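Local coordinates for protein glycerol kinase, putative (Plasmodium falciparum, PDB 2W40) that probably phosphorylates glycerol with ATP to give sn-glycerol 3-phosphate, as a member of the FGGY kinase family of the sugar kinase/Hsp70/actin superfamily, at residues L191-I195 / N196-W200; E202-C205 / K206-I210. All blocks are in the same frame, centred on the assembly; numbering follows the deposited sequence.

Interaction 1: residues L191-I195 / N196-W200; sequences LLMDI and NTLQW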
# COMPACT_ATOMS: atom_id res chain seq x y z
N LEU C 191 -15.79 25.02 17.17
CA LEU C 191 -14.66 25.74 17.78
C LEU C 191 -15.04 27.22 18.06
O LEU C 191 -14.19 28.04 18.35
CB LEU C 191 -13.38 25.63 16.97
CG LEU C 191 -12.23 24.82 17.55
CD1 LEU C 191 -11.08 24.49 16.52
CD2 LEU C 191 -11.74 25.54 18.69
N LEU C 192 -16.37 27.54 17.89
CA LEU C 192 -16.92 28.88 18.09
C LEU C 192 -17.83 29.03 19.32
O LEU C 192 -18.21 30.18 19.64
CB LEU C 192 -17.65 29.41 16.88
CG LEU C 192 -16.88 29.33 15.60
CD1 LEU C 192 -17.87 29.72 14.49
CD2 LEU C 192 -15.63 30.21 15.66
N MET C 193 -18.26 27.90 19.94
CA MET C 193 -19.20 27.98 21.03
C MET C 193 -18.44 27.86 22.36
O MET C 193 -17.55 27.02 22.47
CB MET C 193 -20.17 26.83 20.93
CG MET C 193 -21.36 26.99 21.86
SD MET C 193 -22.43 25.52 21.98
CE MET C 193 -21.46 24.47 23.12
N ASP C 194 -18.90 28.58 23.37
CA ASP C 194 -18.46 28.46 24.76
C ASP C 194 -19.11 27.17 25.31
O ASP C 194 -20.35 27.06 25.36
CB ASP C 194 -18.89 29.66 25.55
CG ASP C 194 -18.33 29.60 27.02
OD1 ASP C 194 -18.41 28.55 27.69
OD2 ASP C 194 -17.86 30.67 27.51
N ILE C 195 -18.27 26.17 25.58
CA ILE C 195 -18.77 24.84 26.01
C ILE C 195 -19.57 24.81 27.32
O ILE C 195 -20.35 23.90 27.56
CB ILE C 195 -17.57 23.85 26.08
CG1 ILE C 195 -17.98 22.36 26.10
CG2 ILE C 195 -16.66 24.06 27.24
CD1 ILE C 195 -18.81 21.95 24.93
N ASN C 196 -19.29 25.80 28.20
CA ASN C 196 -19.98 25.97 29.49
C ASN C 196 -21.26 26.81 29.37
O ASN C 196 -22.29 26.45 29.93
CB ASN C 196 -19.05 26.56 30.54
CG ASN C 196 -18.05 25.59 30.99
OD1 ASN C 196 -18.40 24.64 31.72
ND2 ASN C 196 -16.82 25.74 30.54
N THR C 197 -21.23 27.90 28.61
CA THR C 197 -22.39 28.78 28.54
C THR C 197 -23.37 28.46 27.38
O THR C 197 -24.51 29.00 27.33
CB THR C 197 -22.00 30.22 28.41
OG1 THR C 197 -21.47 30.41 27.08
CG2 THR C 197 -20.99 30.65 29.45
N LEU C 198 -22.91 27.65 26.40
CA LEU C 198 -23.71 27.25 25.30
C LEU C 198 -24.08 28.39 24.38
O LEU C 198 -25.11 28.36 23.68
CB LEU C 198 -24.95 26.49 25.71
CG LEU C 198 -24.72 25.27 26.64
CD1 LEU C 198 -26.04 24.54 26.98
CD2 LEU C 198 -23.66 24.33 26.24
N GLN C 199 -23.22 29.42 24.38
CA GLN C 199 -23.39 30.54 23.45
C GLN C 199 -22.23 30.73 22.50
O GLN C 199 -21.13 30.36 22.80
CB GLN C 199 -23.45 31.80 24.28
CG GLN C 199 -24.52 31.84 25.42
CD GLN C 199 -25.92 31.87 24.93
OE1 GLN C 199 -26.18 32.27 23.77
NE2 GLN C 199 -26.86 31.43 25.77
N TRP C 200 -22.47 31.26 21.33
CA TRP C 200 -21.39 31.67 20.42
C TRP C 200 -20.48 32.61 21.19
O TRP C 200 -20.97 33.52 21.90
CB TRP C 200 -21.94 32.35 19.20
CG TRP C 200 -22.88 31.54 18.35
CD1 TRP C 200 -24.14 31.85 18.06
CD2 TRP C 200 -22.61 30.28 17.74
NE1 TRP C 200 -24.72 30.90 17.25
CE2 TRP C 200 -23.79 29.93 17.00
CE3 TRP C 200 -21.48 29.44 17.65
CZ2 TRP C 200 -23.89 28.74 16.25
CZ3 TRP C 200 -21.57 28.26 16.91
CH2 TRP C 200 -22.79 27.94 16.17
O HOH W 1 -16.13 27.74 28.71

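Interaction 2: residues E202-C205 / K206-I210; sequences EKMC and KIFNI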
# COMPACT_ATOMS: atom_id res chain seq x y z
N GLU C 202 -17.63 35.47 21.42
CA GLU C 202 -17.10 36.61 20.67
C GLU C 202 -15.60 36.52 20.40
O GLU C 202 -15.13 36.78 19.30
CB GLU C 202 -17.48 37.95 21.35
CG GLU C 202 -17.17 39.15 20.45
CD GLU C 202 -17.54 40.50 21.07
OE1 GLU C 202 -18.37 40.51 22.02
OE2 GLU C 202 -16.95 41.50 20.59
N LYS C 203 -14.86 36.07 21.42
CA LYS C 203 -13.42 35.95 21.30
C LYS C 203 -13.03 34.91 20.26
O LYS C 203 -12.16 35.10 19.40
CB LYS C 203 -12.82 35.60 22.67
CG LYS C 203 -12.83 36.69 23.75
CD LYS C 203 -11.91 36.37 24.98
CE LYS C 203 -12.31 37.29 26.14
NZ LYS C 203 -13.77 37.06 26.50
N MET C 204 -13.67 33.72 20.28
CA MET C 204 -13.39 32.75 19.27
C MET C 204 -13.74 33.28 17.87
O MET C 204 -13.03 33.00 16.88
CB MET C 204 -14.18 31.48 19.53
CG MET C 204 -13.85 30.72 20.83
SD MET C 204 -12.07 30.46 21.13
CE MET C 204 -11.48 29.75 19.59
N CYS C 205 -14.88 33.94 17.75
CA CYS C 205 -15.27 34.51 16.45
C CYS C 205 -14.22 35.47 15.92
O CYS C 205 -13.91 35.47 14.76
CB CYS C 205 -16.65 35.13 16.54
SG CYS C 205 -17.99 33.83 16.63
N LYS C 206 -13.66 36.26 16.83
CA LYS C 206 -12.59 37.23 16.46
C LYS C 206 -11.36 36.53 15.96
O LYS C 206 -10.80 36.90 14.90
CB LYS C 206 -12.27 38.20 17.63
CG LYS C 206 -11.19 39.19 17.33
CD LYS C 206 -10.79 40.06 18.57
CE LYS C 206 -9.77 41.22 18.23
NZ LYS C 206 -10.23 41.99 17.00
N ILE C 207 -10.98 35.44 16.62
CA ILE C 207 -9.83 34.69 16.19
C ILE C 207 -10.04 34.23 14.76
O ILE C 207 -9.13 34.36 13.94
CB ILE C 207 -9.59 33.43 17.14
CG1 ILE C 207 -9.15 33.86 18.55
CG2 ILE C 207 -8.59 32.45 16.51
CD1 ILE C 207 -9.12 32.63 19.60
N PHE C 208 -11.26 33.76 14.46
CA PHE C 208 -11.51 33.16 13.19
C PHE C 208 -12.00 34.11 12.11
O PHE C 208 -12.47 33.68 11.05
CB PHE C 208 -12.36 31.93 13.38
CG PHE C 208 -11.60 30.80 14.05
CD1 PHE C 208 -10.56 30.15 13.39
CD2 PHE C 208 -11.88 30.42 15.39
CE1 PHE C 208 -9.79 29.16 14.03
CE2 PHE C 208 -11.14 29.43 16.02
CZ PHE C 208 -10.12 28.80 15.36
N ASN C 209 -11.94 35.40 12.40
CA ASN C 209 -12.31 36.52 11.47
C ASN C 209 -13.78 36.58 11.10
O ASN C 209 -14.21 37.11 10.00
CB ASN C 209 -11.53 36.37 10.14
CG ASN C 209 -10.04 36.53 10.24
OD1 ASN C 209 -9.35 36.33 11.27
ND2 ASN C 209 -9.48 36.85 9.10
N ILE C 210 -14.60 36.08 12.02
CA ILE C 210 -16.04 36.16 11.88
C ILE C 210 -16.44 37.47 12.50
O ILE C 210 -16.67 37.52 13.71
CB ILE C 210 -16.78 34.98 12.52
CG1 ILE C 210 -16.32 33.67 11.84
CG2 ILE C 210 -18.28 35.22 12.49
CD1 ILE C 210 -16.65 32.45 12.58

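Interaction 1: residues L191-I195 / N196-W200
Asp194 OD1 is gripped by two successive backbone amides of the turn that its own residue begins. Asn196 N reaches it at 2.9 Å, nearly in line with the C-O bond, whereas Thr197 N, 3.0 Å from the same Asp194 OD1, comes from above the carboxylate plane, 62° out of it. The side chain is placed for this by its first torsion: CG stands anti to the backbone N (chi1 -175°), beside the carbonyl carbon, which brings OD1 to the amides of Asn196 and Thr197. A water bound to OD1 continues to Asn196 ND2, which is also held by Tyr284. This is an Asx turn built into the bend of a hairpin-like loop. Leu198 N returns to Asp194 O at 2.8 Å, and beyond it Asp194 N meets Gln199 O at 2.9 Å in an almost straight bond (171°), next to a single bridge that pairs Met193 with Trp200.

Apolar groups flank these backbone bonds. Met193, bent at its third torsion, runs alongside Leu198, with CE 3.8 Å from Leu198 CD2, and both lie on Ile293 of strand 290-295. Leu192 CB packs against Trp200 CE3 at 3.9 Å, while the indole NE1 is bonded to Pro217 O. With two amides on one carboxylate oxygen, the aspartate is probably favoured as the anion, and the turn it closes is held by side chain as well as backbone.

Interaction 2: residues E202-C205 / K206-I210
Backbone hydrogen bonds join 202-205 to 206-210 in the usual i to i+4 pattern, with Glu202 O accepting from Lys206 N at 2.9 Å, Lys203 O from Ile207 N, and Met204 O from Phe208 N. The pattern then changes. Cys205 O takes Ile210 N, five residues on, at 2.9 Å and with an N-H...O angle of 154°, while Asn209 N turns back to Lys206 O at 3.1 Å.

These two last bonds, with Asn209 at positive phi (66°) as the C-prime residue, define a Schellman motif that ends the short helix 202-207. At the other end, Asp201 OD2 accepts from Met204 N, so the little helix has a side-chain partner for its first turn and a backbone closure for its last. The Schellman turn also brings Ile210 back over the helix, where its CB lies 4.0 Å from Cys205 CB; the same two residues are thus tied by a polar bond and an apolar touch.

The closer side-chain contacts gather round Met204. Its chain bends at both chi2 (-48°) and chi3 and is carried along the helix, side by side with Ile207 and Phe208. Met204 CE is 3.7 Å from Ile207 CD1 and 3.6 Å from Phe208 CE2, so the thioether's end meets an aliphatic tip and an aromatic ring at once. Ile207 adds its other branch to the ring: its CG2 sits over the centre of one face of Phe208, 3.9 Å above the plane. Phe208 then meets Phe141 of helix 140-149 edge-to-face, and Met204 and Ile207 turn to helix 123-130 through Thr130 and Ile126.

Interactions 1 and 2 follow one another along the chain, their centres about 12 Å apart within the N-terminal FGGY range, and both are only partly buried. The loop of 191-200 adds a carboxylate to its backbone bonds at a bend with exposed residues, whereas the polar bonds joining 202-205 to 206-210 are all backbone ones, with a Schellman ending and a largely buried apolar flank. Leu192 joins the two: its CD1 lies 3.5 Å from Ile210 CD1, and its CD2 is 3.8 Å from Phe208 CD2. Both contacts pack on helices 123-130 and 140-149, but interaction 1 also reaches strand 290-295, in the C-terminal FGGY range, through Met193, Ile195 and Leu198.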